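Putative uncharacterized protein (Pyrococcus furiosus, PDB 3V68) has no established function; it belongs to the DUF2666 family and probably binds double-stranded DNA. Local coordinates at residues E68-L73 and E203-I208; E113-F118 and Q210-F215; L58-E63 and R80-L85; G49-V54 and K95-V100; N38-K43 and A168-T173. All blocks are in the same frame, centred on the assembly; numbering follows the deposited sequence.

Overall arrangement
Contact 5 lies deepest, about 5 Å from the centre of the chain, and contact 1 is farthest from it, their centres about 26 Å apart. Contacts 1, 2 and 5 each join the first DUF2666 region of the chain to the second, whereas contacts 3 and 4 lie within the first. Contacts 1 and 2 share helix 202-213 and are tied by a salt bridge, K69 NZ to E113 OE2 at 2.7 Å. Contacts 3 and 4, about 12 Å apart between centres, meet where L85 O lies 2.8 Å from D53 N, a probable hydrogen bond. Contact 2 reaches contact 5 through a probable hydrogen bond of 2.8 Å between F118 O and N38 ND2.

Contact 1. Residues E68-L73 and E203-I208; sequences EKLKAL and EEIKEI
I205 pushes its two branches against helix 66-73 and touches L70 with one and K71 with the other. From its CB, which is directed at the facing helix, the branch methyl CG2 extends on the side opposite the backbone N and meets L70, lying 4.0 Å from L70 CD1 and equally near L70 CB. The longer branch starts at CG1, beside the backbone N (chi1 -67°), and carries CD1 over to K71. This terminal methyl rests 3.8 Å from K71 CD and 3.9 Å from K71 CA, so it is seated partly on the backbone of the helix. Helix 202-213, of the second DUF2666 region, contributes I205 to this helix-to-helix contact, while helix 66-73, of the first, contributes L70 and K71. The I205 and K71 side chains cross at roughly a right angle. Cut back to alanine, I205 is likely to leave both L70 CD1 and the aliphatic part of K71 without their partner and to open a gap between the two helices. K71 bends at chi2 (81°), and its ammonium makes a long, weak ion pair with E202. L70, buried, also packs on L110 of helix 91-110 and on L230 of helix 219-231.

Contact 2. Residues E113-F118 and Q210-F215; sequences ELPIEF and QLFREF
An inverse gamma turn centred on P115, in the loop that follows helix 91-110, brings L114 and P115 against the ring of F212 near the C-terminal end of helix 202-213. The turn is closed by a weak backbone bond from I116 N to L114 O. L114 and F212 run past one another in opposite senses, and the branch methyl L114 CD2 comes to 3.5 Å from F212 CE2. P115 and F212 come at each other from opposite directions, with P115 CD 3.6 Å from F212 CZ and P115 CG almost as near. Both residues approach the aromatic ring obliquely. A chi1 of 160° turns the F212 ring away from its own N and projects it out from the helix. The same ring also touches F193, and L114 packs on L66 of helix 66-73. Along the helix, Q210 NE2 donates to E214 OE1 at 2.9 Å in a nearly straight bond (169°); E214 OE1 lies close to the plane of the Q210 amide, which in turn meets that oxygen from above the carboxylate plane. Altogether, this is a proline-centred inverse gamma turn docked by apolar contacts on an aromatic residue of a helix, in a mainly helical part of the fold.

Contact 3. Residues L58-E63 and R80-L85; sequences LSIKIE and RQIGRL
The loop joining helix 54-58 to helix 66-73 plugs I60 against the C-terminal part of helix 76-83 and the turn after it, where it meets Q81 and I82 of the helix and L85 of the turn. I60 CG1 lies beside the backbone N (chi1 -66°), which sends CD1 in among the aliphatic groups: this methyl is 3.7 Å from L85 CD1 and 4.2 Å from I82 CG1. The other branch, I60 CG2, lies 3.8 Å from Q81 NE2, at the nitrogen end of the amide. With an alanine in place of I60, L85 CD1 and I82 CG1 would probably lose the methyl they pack on, and a gap would open between loop and helix. Beyond this apolar patch, the extended Q81 chain carries its amide out to two waters that bridge to the backbone of K61. One accepts from Q81 NE2 at 2.9 Å and, weakly, from K61 N; the other donates to Q81 OE1 at 2.7 Å and to K61 O at 3.1 Å. I82 packs further on A101 and L105 of helix 91-110. The chemistry is thus divided: aliphatic packing fills the inner part, while the waters match both polar ends of the Q81 amide to the K61 backbone, which probably fixes the rotation of that amide.

Contact 4. Residues G49-V54 and K95-V100; sequences GEKIDV and KLLVEV
The peptide group that follows L97 is the flat group met in this contact, and I52 approaches its oxygen with a methyl: I52 CD1 sits 3.8 Å from L97 O, displaced to one side of the peptide plane, a contact without hydrogen bonding. The same methyl extends to V100 CG1 at 4.2 Å, so I52 lies against residues about one turn apart on helix 91-110. L97 turns its own side chain to K51, and the two cross at a slant. L97 CD1 rests 3.8 Å from K51 CE and 3.9 Å from K51 CB, because the lysine chain folds back through chi2 and chi3 (-54° and -59°) and curls around the leucine methyl. The ammonium beyond is directed elsewhere: K51 NZ forms a salt bridge with E88. Helix 241-248 packs on the same part of helix 91-110, with Y247 against L97, and L244 and N243 against V100. The loop that carries K51 and I52 runs from helix 26-43 to helix 54-58, where D53 occupies the N-cap position. Chemically, the helix is met by aliphatic atoms, even those of the lysine, while the charged end of K51 is probably balanced by E88, with Y247 OH and M87 O also bonded to NZ.

Contact 5. Residues N38-K43 and A168-T173; sequences NTVSSK and ASINET
Two first torsions bring V40 and N171 together: N171 swings CG to the far side of CB from its own N (chi1 -177°), and V40 has CG1 opposite its carbonyl carbon (chi1 -57°), which places CG2 between N and the carbonyl carbon. V40 CG2 then rests 3.7 Å from N171 CB and 3.9 Å from N171 N, close to the neighbouring helix backbone. The other methyl, V40 CG1, meets I170 CG2 more loosely at 4.2 Å, the two side chains crossing at about a right angle. S41 OG lies 3.0 Å from N171 ND2 and 3.3 Å from N171 CG, above the plane of the amide, and the angles are too poor for a hydrogen bond. The serine hydroxyl is instead held within its own helix by S37 O, one turn earlier, while N171 ND2 reaches across the interface to S37 OG in a weak hydrogen bond. Segments 38-43 and 168-173 run nearly antiparallel, their axes 8.8 Å apart at closest approach with a signed crossing angle of -150°. Helix 160-181 is in turn backed by the antiparallel sheet: I170 packs on I137 and F139 of strand 136-143 and on K150 of strand 146-153.

Contact 1. Residues E68-L73 and E203-I208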
# COMPACT_ATOMS: atom_id res chain seq x y z
N GLU A 68 3.85 12.64 -17.47
CA GLU A 68 4.14 13.92 -16.83
C GLU A 68 4.01 13.83 -15.31
O GLU A 68 4.80 14.42 -14.57
CB GLU A 68 3.25 15.02 -17.38
CG GLU A 68 3.59 15.40 -18.81
CD GLU A 68 2.71 16.50 -19.36
OE1 GLU A 68 1.47 16.35 -19.37
OE2 GLU A 68 3.27 17.52 -19.82
N LYS A 69 3.01 13.07 -14.85
CA LYS A 69 2.80 12.86 -13.42
C LYS A 69 3.96 12.10 -12.81
O LYS A 69 4.43 12.45 -11.72
CB LYS A 69 1.48 12.13 -13.16
CG LYS A 69 0.24 12.99 -13.44
CD LYS A 69 -1.03 12.22 -13.14
CE LYS A 69 -2.25 13.12 -13.24
NZ LYS A 69 -3.50 12.33 -13.07
N LEU A 70 4.44 11.07 -13.51
CA LEU A 70 5.59 10.30 -13.05
C LEU A 70 6.85 11.16 -12.93
O LEU A 70 7.56 11.09 -11.93
CB LEU A 70 5.84 9.09 -13.96
CG LEU A 70 4.76 8.01 -13.95
CD1 LEU A 70 5.07 6.93 -14.97
CD2 LEU A 70 4.58 7.39 -12.57
N LYS A 71 7.10 11.99 -13.94
CA LYS A 71 8.22 12.94 -13.89
C LYS A 71 8.08 13.89 -12.70
O LYS A 71 9.06 14.19 -12.02
CB LYS A 71 8.33 13.70 -15.22
CG LYS A 71 9.53 14.65 -15.30
CD LYS A 71 10.82 13.93 -15.68
CE LYS A 71 12.00 14.88 -15.83
NZ LYS A 71 11.80 15.89 -16.91
N ALA A 72 6.86 14.35 -12.43
CA ALA A 72 6.62 15.24 -11.30
C ALA A 72 6.89 14.54 -9.97
O ALA A 72 7.52 15.10 -9.09
CB ALA A 72 5.21 15.79 -11.34
N LEU A 73 6.44 13.29 -9.85
CA LEU A 73 6.58 12.55 -8.60
C LEU A 73 8.03 12.27 -8.19
O LEU A 73 8.33 12.15 -7.00
CB LEU A 73 5.78 11.24 -8.65
CG LEU A 73 4.26 11.37 -8.50
CD1 LEU A 73 3.57 10.09 -8.96
CD2 LEU A 73 3.84 11.72 -7.07
N GLU A 203 12.05 10.80 -21.82
CA GLU A 203 12.09 9.83 -22.91
C GLU A 203 12.01 8.39 -22.38
O GLU A 203 11.29 7.57 -22.94
CB GLU A 203 13.33 10.02 -23.81
CG GLU A 203 14.68 10.08 -23.09
CD GLU A 203 15.17 11.50 -22.82
OE1 GLU A 203 16.40 11.72 -22.92
OE2 GLU A 203 14.35 12.39 -22.52
N GLU A 204 12.74 8.12 -21.30
CA GLU A 204 12.79 6.78 -20.72
C GLU A 204 11.52 6.43 -19.94
O GLU A 204 11.09 5.27 -19.92
CB GLU A 204 14.02 6.62 -19.83
CG GLU A 204 14.38 5.18 -19.58
CD GLU A 204 15.79 4.99 -19.05
OE1 GLU A 204 16.40 3.95 -19.38
OE2 GLU A 204 16.29 5.88 -18.32
N ILE A 205 10.93 7.44 -19.29
CA ILE A 205 9.62 7.29 -18.65
C ILE A 205 8.57 6.87 -19.68
O ILE A 205 7.79 5.94 -19.45
CB ILE A 205 9.20 8.59 -17.91
CG1 ILE A 205 10.12 8.84 -16.71
CG2 ILE A 205 7.73 8.52 -17.45
CD1 ILE A 205 9.95 10.20 -16.03
N LYS A 206 8.57 7.55 -20.83
CA LYS A 206 7.68 7.20 -21.94
C LYS A 206 7.87 5.74 -22.36
O LYS A 206 6.91 5.00 -22.52
CB LYS A 206 7.95 8.14 -23.12
CG LYS A 206 6.91 8.07 -24.23
CD LYS A 206 7.26 9.02 -25.39
CE LYS A 206 7.20 10.49 -24.97
NZ LYS A 206 7.62 11.40 -26.08
N GLU A 207 9.13 5.34 -22.52
CA GLU A 207 9.45 3.97 -22.93
C GLU A 207 8.98 2.92 -21.92
O GLU A 207 8.43 1.89 -22.31
CB GLU A 207 10.95 3.84 -23.18
CG GLU A 207 11.41 4.52 -24.46
CD GLU A 207 12.89 4.87 -24.46
OE1 GLU A 207 13.61 4.48 -23.52
OE2 GLU A 207 13.33 5.54 -25.41
N ILE A 208 9.20 3.18 -20.63
CA ILE A 208 8.85 2.17 -19.63
C ILE A 208 7.34 2.06 -19.42
O ILE A 208 6.83 0.96 -19.18
CB ILE A 208 9.65 2.33 -18.30
CG1 ILE A 208 9.66 0.99 -17.54
CG2 ILE A 208 9.13 3.49 -17.44
CD1 ILE A 208 10.45 0.98 -16.23

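Contact 2. Residues E113-F118 and Q210-F215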
# COMPACT_ATOMS: atom_id res chain seq x y z
N GLU A 113 -4.85 6.16 -12.82
CA GLU A 113 -4.04 6.12 -14.05
C GLU A 113 -3.48 4.72 -14.32
O GLU A 113 -3.19 4.36 -15.46
CB GLU A 113 -2.87 7.11 -13.95
CG GLU A 113 -3.25 8.58 -13.72
CD GLU A 113 -3.32 9.40 -15.00
OE1 GLU A 113 -2.75 8.98 -16.03
OE2 GLU A 113 -3.95 10.48 -14.97
N LEU A 114 -3.30 3.95 -13.25
CA LEU A 114 -2.66 2.63 -13.31
C LEU A 114 -3.38 1.63 -12.40
O LEU A 114 -4.08 2.04 -11.48
CB LEU A 114 -1.20 2.75 -12.88
CG LEU A 114 -0.19 3.43 -13.81
CD1 LEU A 114 1.07 3.75 -13.04
CD2 LEU A 114 0.13 2.55 -15.02
N PRO A 115 -3.21 0.32 -12.66
CA PRO A 115 -3.78 -0.67 -11.75
C PRO A 115 -2.95 -0.77 -10.46
O PRO A 115 -2.12 -1.67 -10.30
CB PRO A 115 -3.73 -1.97 -12.57
CG PRO A 115 -2.57 -1.78 -13.48
CD PRO A 115 -2.54 -0.32 -13.82
N ILE A 116 -3.19 0.18 -9.57
CA ILE A 116 -2.48 0.29 -8.30
C ILE A 116 -3.22 -0.50 -7.22
O ILE A 116 -2.66 -1.38 -6.57
CB ILE A 116 -2.34 1.78 -7.87
CG1 ILE A 116 -1.54 2.59 -8.92
CG2 ILE A 116 -1.73 1.90 -6.48
CD1 ILE A 116 -0.18 1.99 -9.31
N GLU A 117 -4.50 -0.16 -7.03
CA GLU A 117 -5.36 -0.97 -6.19
C GLU A 117 -5.58 -2.32 -6.86
O GLU A 117 -5.59 -2.42 -8.08
CB GLU A 117 -6.70 -0.27 -5.95
CG GLU A 117 -6.57 1.01 -5.11
CD GLU A 117 -7.90 1.64 -4.77
OE1 GLU A 117 -8.71 1.91 -5.69
OE2 GLU A 117 -8.15 1.88 -3.57
N PHE A 118 -5.73 -3.35 -6.04
CA PHE A 118 -6.09 -4.67 -6.52
C PHE A 118 -7.58 -4.74 -6.84
O PHE A 118 -8.33 -3.85 -6.44
CB PHE A 118 -5.69 -5.72 -5.49
CG PHE A 118 -4.21 -5.93 -5.40
CD1 PHE A 118 -3.60 -6.93 -6.15
CD2 PHE A 118 -3.42 -5.11 -4.60
CE1 PHE A 118 -2.21 -7.13 -6.09
CE2 PHE A 118 -2.04 -5.30 -4.54
CZ PHE A 118 -1.44 -6.31 -5.29
N GLN A 210 5.16 2.56 -21.84
CA GLN A 210 4.76 1.80 -23.02
C GLN A 210 5.01 0.31 -22.83
O GLN A 210 4.15 -0.51 -23.14
CB GLN A 210 5.47 2.33 -24.26
CG GLN A 210 5.04 1.65 -25.56
CD GLN A 210 3.59 1.92 -25.92
OE1 GLN A 210 3.02 2.95 -25.57
NE2 GLN A 210 2.98 0.98 -26.63
N LEU A 211 6.18 -0.04 -22.30
CA LEU A 211 6.49 -1.43 -22.02
C LEU A 211 5.50 -2.03 -21.02
O LEU A 211 5.03 -3.16 -21.20
CB LEU A 211 7.93 -1.58 -21.52
CG LEU A 211 8.43 -3.02 -21.35
CD1 LEU A 211 8.43 -3.78 -22.66
CD2 LEU A 211 9.80 -3.07 -20.69
N PHE A 212 5.15 -1.26 -19.99
CA PHE A 212 4.12 -1.71 -19.07
C PHE A 212 2.78 -1.96 -19.78
O PHE A 212 2.11 -2.97 -19.53
CB PHE A 212 3.91 -0.73 -17.91
CG PHE A 212 2.58 -0.90 -17.24
CD1 PHE A 212 2.38 -1.90 -16.30
CD2 PHE A 212 1.49 -0.11 -17.63
CE1 PHE A 212 1.13 -2.10 -15.73
CE2 PHE A 212 0.24 -0.31 -17.06
CZ PHE A 212 0.06 -1.30 -16.10
N ARG A 213 2.38 -1.04 -20.65
CA ARG A 213 1.11 -1.17 -21.36
C ARG A 213 1.05 -2.39 -22.27
O ARG A 213 -0.02 -2.95 -22.49
CB ARG A 213 0.77 0.09 -22.14
CG ARG A 213 0.53 1.30 -21.26
CD ARG A 213 -0.24 2.36 -22.01
NE ARG A 213 -0.24 3.64 -21.31
CZ ARG A 213 -1.03 3.96 -20.29
NH1 ARG A 213 -1.91 3.08 -19.82
NH2 ARG A 213 -0.93 5.16 -19.74
N GLU A 214 2.21 -2.82 -22.76
CA GLU A 214 2.31 -3.99 -23.62
C GLU A 214 2.40 -5.30 -22.84
O GLU A 214 2.41 -6.38 -23.45
CB GLU A 214 3.51 -3.85 -24.55
CG GLU A 214 3.33 -2.73 -25.56
CD GLU A 214 4.63 -2.28 -26.18
OE1 GLU A 214 4.58 -1.40 -27.05
OE2 GLU A 214 5.70 -2.79 -25.78
N PHE A 215 2.47 -5.21 -21.51
CA PHE A 215 2.59 -6.41 -20.68
C PHE A 215 1.29 -7.20 -20.72
O PHE A 215 0.22 -6.70 -20.38
CB PHE A 215 2.98 -6.06 -19.24
CG PHE A 215 2.97 -7.24 -18.30
CD1 PHE A 215 4.06 -8.11 -18.24
CD2 PHE A 215 1.88 -7.46 -17.47
CE1 PHE A 215 4.05 -9.20 -17.36
CE2 PHE A 215 1.86 -8.54 -16.59
CZ PHE A 215 2.95 -9.42 -16.54

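Contact 3. Residues L58-E63 and R80-L85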
# COMPACT_ATOMS: atom_id res chain seq x y z
N LEU A 58 -2.00 15.64 0.33
CA LEU A 58 -2.97 15.24 -0.69
C LEU A 58 -3.50 16.43 -1.49
O LEU A 58 -4.25 16.25 -2.46
CB LEU A 58 -4.11 14.44 -0.04
CG LEU A 58 -3.72 13.16 0.71
CD1 LEU A 58 -4.94 12.52 1.36
CD2 LEU A 58 -3.01 12.16 -0.19
N SER A 59 -3.10 17.64 -1.10
CA SER A 59 -3.45 18.86 -1.83
C SER A 59 -2.38 19.25 -2.86
O SER A 59 -2.57 20.22 -3.60
CB SER A 59 -3.71 20.02 -0.87
OG SER A 59 -4.85 19.76 -0.06
N ILE A 60 -1.27 18.52 -2.89
CA ILE A 60 -0.20 18.76 -3.86
C ILE A 60 -0.73 18.47 -5.27
O ILE A 60 -1.33 17.42 -5.52
CB ILE A 60 1.07 17.91 -3.57
CG1 ILE A 60 1.71 18.34 -2.25
CG2 ILE A 60 2.08 18.02 -4.72
CD1 ILE A 60 2.84 17.44 -1.78
N LYS A 61 -0.51 19.42 -6.17
CA LYS A 61 -1.00 19.30 -7.54
C LYS A 61 0.03 18.67 -8.46
O LYS A 61 1.15 19.17 -8.61
CB LYS A 61 -1.49 20.65 -8.08
CG LYS A 61 -2.68 21.25 -7.31
CD LYS A 61 -4.05 20.73 -7.79
CE LYS A 61 -4.41 19.36 -7.23
NZ LYS A 61 -4.49 19.33 -5.74
N ILE A 62 -0.36 17.54 -9.05
CA ILE A 62 0.47 16.83 -10.01
C ILE A 62 -0.31 16.79 -11.32
O ILE A 62 -1.28 16.03 -11.46
CB ILE A 62 0.81 15.40 -9.52
CG1 ILE A 62 1.40 15.41 -8.10
CG2 ILE A 62 1.75 14.70 -10.50
CD1 ILE A 62 2.82 15.95 -7.97
N GLU A 63 0.10 17.62 -12.27
CA GLU A 63 -0.65 17.84 -13.51
C GLU A 63 -0.15 17.01 -14.68
O GLU A 63 1.01 16.59 -14.72
CB GLU A 63 -0.61 19.32 -13.89
CG GLU A 63 -1.36 20.26 -12.94
CD GLU A 63 -2.85 20.33 -13.22
OE1 GLU A 63 -3.29 19.83 -14.27
OE2 GLU A 63 -3.58 20.89 -12.38
N ARG A 80 10.89 18.39 -2.27
CA ARG A 80 10.96 19.55 -1.38
C ARG A 80 9.59 19.88 -0.79
O ARG A 80 9.47 20.17 0.41
CB ARG A 80 11.55 20.74 -2.13
CG ARG A 80 11.80 22.00 -1.30
CD ARG A 80 12.85 22.92 -1.94
NE ARG A 80 12.73 23.02 -3.40
CZ ARG A 80 13.53 22.40 -4.27
NH1 ARG A 80 14.52 21.62 -3.85
NH2 ARG A 80 13.34 22.55 -5.58
N GLN A 81 8.55 19.83 -1.62
CA GLN A 81 7.16 20.04 -1.18
C GLN A 81 6.77 19.04 -0.09
O GLN A 81 6.16 19.41 0.91
CB GLN A 81 6.18 19.94 -2.34
CG GLN A 81 6.18 21.11 -3.31
CD GLN A 81 5.15 20.95 -4.42
OE1 GLN A 81 5.48 20.51 -5.52
NE2 GLN A 81 3.90 21.28 -4.12
N ILE A 82 7.11 17.77 -0.30
CA ILE A 82 6.80 16.72 0.66
C ILE A 82 7.56 16.94 1.97
O ILE A 82 6.99 16.81 3.05
CB ILE A 82 7.09 15.31 0.08
CG1 ILE A 82 6.16 15.03 -1.11
CG2 ILE A 82 6.93 14.23 1.15
CD1 ILE A 82 6.54 13.80 -1.93
N GLY A 83 8.85 17.27 1.87
CA GLY A 83 9.69 17.52 3.03
C GLY A 83 9.11 18.60 3.94
O GLY A 83 9.15 18.48 5.16
N ARG A 84 8.55 19.63 3.32
CA ARG A 84 7.94 20.74 4.06
C ARG A 84 6.69 20.34 4.84
O ARG A 84 6.25 21.06 5.74
CB ARG A 84 7.65 21.91 3.13
CG ARG A 84 8.91 22.65 2.80
CD ARG A 84 8.73 23.71 1.75
NE ARG A 84 9.94 24.52 1.71
CZ ARG A 84 10.30 25.30 0.70
NH1 ARG A 84 9.54 25.40 -0.39
NH2 ARG A 84 11.43 26.00 0.78
N LEU A 85 6.13 19.19 4.50
CA LEU A 85 4.92 18.70 5.15
C LEU A 85 5.21 17.67 6.24
O LEU A 85 4.29 17.15 6.88
CB LEU A 85 3.96 18.13 4.10
CG LEU A 85 3.44 19.14 3.06
CD1 LEU A 85 2.96 18.42 1.82
CD2 LEU A 85 2.34 20.03 3.64
O HOH W 1 1.37 22.16 -5.34
O HOH W 2 3.77 20.46 -7.65

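Contact 4. Residues G49-V54 and K95-V100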
# COMPACT_ATOMS: atom_id res chain seq x y z
N GLY A 49 -1.07 11.75 10.79
CA GLY A 49 -1.20 13.17 11.12
C GLY A 49 -0.32 13.74 12.22
O GLY A 49 -0.12 14.96 12.28
N GLU A 50 0.21 12.88 13.08
CA GLU A 50 1.13 13.30 14.15
C GLU A 50 2.47 13.77 13.56
O GLU A 50 3.13 14.63 14.15
CB GLU A 50 1.37 12.17 15.16
CG GLU A 50 0.12 11.69 15.92
CD GLU A 50 0.23 10.25 16.45
OE1 GLU A 50 1.02 9.44 15.91
OE2 GLU A 50 -0.51 9.92 17.41
N LYS A 51 2.84 13.22 12.41
CA LYS A 51 4.16 13.44 11.82
C LYS A 51 4.14 14.03 10.40
O LYS A 51 5.14 14.57 9.93
CB LYS A 51 4.97 12.14 11.81
CG LYS A 51 5.23 11.50 13.18
CD LYS A 51 5.88 12.47 14.16
CE LYS A 51 7.21 13.00 13.64
NZ LYS A 51 7.92 13.78 14.70
N ILE A 52 3.00 13.91 9.72
CA ILE A 52 2.86 14.37 8.34
C ILE A 52 1.57 15.17 8.21
O ILE A 52 0.51 14.74 8.67
CB ILE A 52 2.86 13.17 7.33
CG1 ILE A 52 4.18 12.39 7.39
CG2 ILE A 52 2.59 13.65 5.89
CD1 ILE A 52 4.12 10.99 6.79
N ASP A 53 1.66 16.34 7.59
CA ASP A 53 0.48 17.15 7.29
C ASP A 53 -0.20 16.52 6.08
O ASP A 53 0.09 16.88 4.93
CB ASP A 53 0.90 18.60 7.00
CG ASP A 53 -0.28 19.52 6.68
OD1 ASP A 53 -1.44 19.04 6.55
OD2 ASP A 53 -0.05 20.74 6.55
N VAL A 54 -1.10 15.58 6.34
CA VAL A 54 -1.72 14.79 5.26
C VAL A 54 -2.66 15.61 4.37
O VAL A 54 -2.68 15.42 3.16
CB VAL A 54 -2.43 13.53 5.81
CG1 VAL A 54 -3.13 12.76 4.69
CG2 VAL A 54 -1.42 12.63 6.50
N LYS A 95 13.93 11.63 6.68
CA LYS A 95 14.08 10.87 5.44
C LYS A 95 13.11 9.68 5.41
O LYS A 95 12.47 9.42 4.39
CB LYS A 95 15.53 10.40 5.25
CG LYS A 95 15.82 9.81 3.87
CD LYS A 95 17.28 9.40 3.70
CE LYS A 95 17.52 8.80 2.32
NZ LYS A 95 18.90 8.25 2.13
N LEU A 96 13.00 8.97 6.54
CA LEU A 96 12.10 7.83 6.66
C LEU A 96 10.64 8.24 6.43
O LEU A 96 9.90 7.55 5.72
CB LEU A 96 12.25 7.17 8.03
CG LEU A 96 13.58 6.48 8.34
CD1 LEU A 96 13.60 6.08 9.80
CD2 LEU A 96 13.82 5.27 7.44
N LEU A 97 10.25 9.36 7.03
CA LEU A 97 8.88 9.85 6.93
C LEU A 97 8.55 10.44 5.56
O LEU A 97 7.43 10.29 5.07
CB LEU A 97 8.57 10.86 8.05
CG LEU A 97 8.57 10.30 9.47
CD1 LEU A 97 8.61 11.43 10.49
CD2 LEU A 97 7.36 9.39 9.72
N VAL A 98 9.53 11.10 4.94
CA VAL A 98 9.38 11.61 3.57
C VAL A 98 9.06 10.47 2.59
O VAL A 98 8.20 10.61 1.73
CB VAL A 98 10.61 12.44 3.11
CG1 VAL A 98 10.60 12.66 1.60
CG2 VAL A 98 10.63 13.79 3.82
N GLU A 99 9.75 9.34 2.74
CA GLU A 99 9.49 8.20 1.87
C GLU A 99 8.07 7.64 2.06
O GLU A 99 7.41 7.26 1.09
CB GLU A 99 10.54 7.10 2.08
CG GLU A 99 10.49 6.03 0.99
CD GLU A 99 11.51 4.92 1.18
OE1 GLU A 99 12.15 4.84 2.26
OE2 GLU A 99 11.66 4.11 0.25
N VAL A 100 7.61 7.61 3.31
CA VAL A 100 6.23 7.22 3.63
C VAL A 100 5.22 8.16 2.98
O VAL A 100 4.29 7.71 2.31
CB VAL A 100 6.01 7.14 5.16
CG1 VAL A 100 4.52 6.99 5.51
CG2 VAL A 100 6.81 5.98 5.74

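Contact 5. Residues N38-K43 and A168-T173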
# COMPACT_ATOMS: atom_id res chain seq x y z
N ASN A 38 -6.56 -2.94 -0.36
CA ASN A 38 -7.21 -1.69 -0.75
C ASN A 38 -7.73 -0.91 0.46
O ASN A 38 -7.59 0.31 0.54
CB ASN A 38 -8.37 -1.96 -1.71
CG ASN A 38 -7.92 -2.56 -3.04
OD1 ASN A 38 -6.75 -2.46 -3.43
ND2 ASN A 38 -8.86 -3.18 -3.75
N THR A 39 -8.31 -1.65 1.40
CA THR A 39 -8.93 -1.07 2.60
C THR A 39 -7.90 -0.45 3.53
O THR A 39 -8.02 0.71 3.91
CB THR A 39 -9.77 -2.12 3.34
OG1 THR A 39 -10.73 -2.67 2.43
CG2 THR A 39 -10.52 -1.49 4.53
N VAL A 40 -6.88 -1.22 3.91
CA VAL A 40 -5.89 -0.70 4.85
C VAL A 40 -5.07 0.43 4.25
O VAL A 40 -4.73 1.40 4.93
CB VAL A 40 -5.01 -1.81 5.49
CG1 VAL A 40 -5.88 -2.84 6.18
CG2 VAL A 40 -4.09 -2.47 4.46
N SER A 41 -4.78 0.33 2.95
CA SER A 41 -4.01 1.38 2.27
C SER A 41 -4.76 2.70 2.26
O SER A 41 -4.16 3.76 2.41
CB SER A 41 -3.65 0.96 0.86
OG SER A 41 -2.75 -0.13 0.87
N SER A 42 -6.08 2.62 2.10
CA SER A 42 -6.93 3.82 2.07
C SER A 42 -6.99 4.53 3.42
O SER A 42 -7.21 5.74 3.49
CB SER A 42 -8.34 3.47 1.59
OG SER A 42 -9.11 2.86 2.62
N LYS A 43 -6.77 3.76 4.49
CA LYS A 43 -6.88 4.29 5.86
C LYS A 43 -5.57 4.76 6.48
O LYS A 43 -5.59 5.53 7.44
CB LYS A 43 -7.54 3.25 6.78
CG LYS A 43 -9.01 3.00 6.50
CD LYS A 43 -9.88 4.20 6.84
CE LYS A 43 -11.35 3.89 6.61
NZ LYS A 43 -12.21 5.08 6.88
N ALA A 168 0.15 -0.72 7.45
CA ALA A 168 1.16 -0.87 6.39
C ALA A 168 1.72 -2.29 6.34
O ALA A 168 1.93 -2.85 5.26
CB ALA A 168 2.28 0.15 6.57
N SER A 169 1.95 -2.88 7.52
CA SER A 169 2.43 -4.25 7.64
C SER A 169 1.41 -5.25 7.10
O SER A 169 1.78 -6.21 6.41
CB SER A 169 2.76 -4.58 9.10
OG SER A 169 3.44 -5.82 9.19
N ILE A 170 0.13 -5.03 7.39
CA ILE A 170 -0.94 -5.87 6.87
C ILE A 170 -1.00 -5.76 5.35
O ILE A 170 -1.14 -6.77 4.65
CB ILE A 170 -2.30 -5.53 7.51
CG1 ILE A 170 -2.31 -5.98 8.97
CG2 ILE A 170 -3.46 -6.18 6.73
CD1 ILE A 170 -3.41 -5.37 9.81
N ASN A 171 -0.86 -4.54 4.83
CA ASN A 171 -0.83 -4.34 3.39
C ASN A 171 0.31 -5.13 2.75
O ASN A 171 0.13 -5.75 1.70
CB ASN A 171 -0.70 -2.85 3.06
CG ASN A 171 -0.74 -2.59 1.57
OD1 ASN A 171 0.20 -2.01 1.00
ND2 ASN A 171 -1.83 -2.99 0.93
N GLU A 172 1.48 -5.10 3.39
CA GLU A 172 2.64 -5.83 2.88
C GLU A 172 2.38 -7.33 2.82
O GLU A 172 2.74 -7.98 1.84
CB GLU A 172 3.88 -5.51 3.72
CG GLU A 172 4.43 -4.14 3.39
CD GLU A 172 5.35 -3.60 4.46
OE1 GLU A 172 5.38 -4.15 5.59
OE2 GLU A 172 6.05 -2.60 4.17
N THR A 173 1.71 -7.87 3.83
CA THR A 173 1.33 -9.28 3.82
C THR A 173 0.42 -9.59 2.64
O THR A 173 0.64 -10.57 1.91
CB THR A 173 0.64 -9.69 5.13
OG1 THR A 173 1.61 -9.70 6.19
CG2 THR A 173 -0.02 -11.07 5.03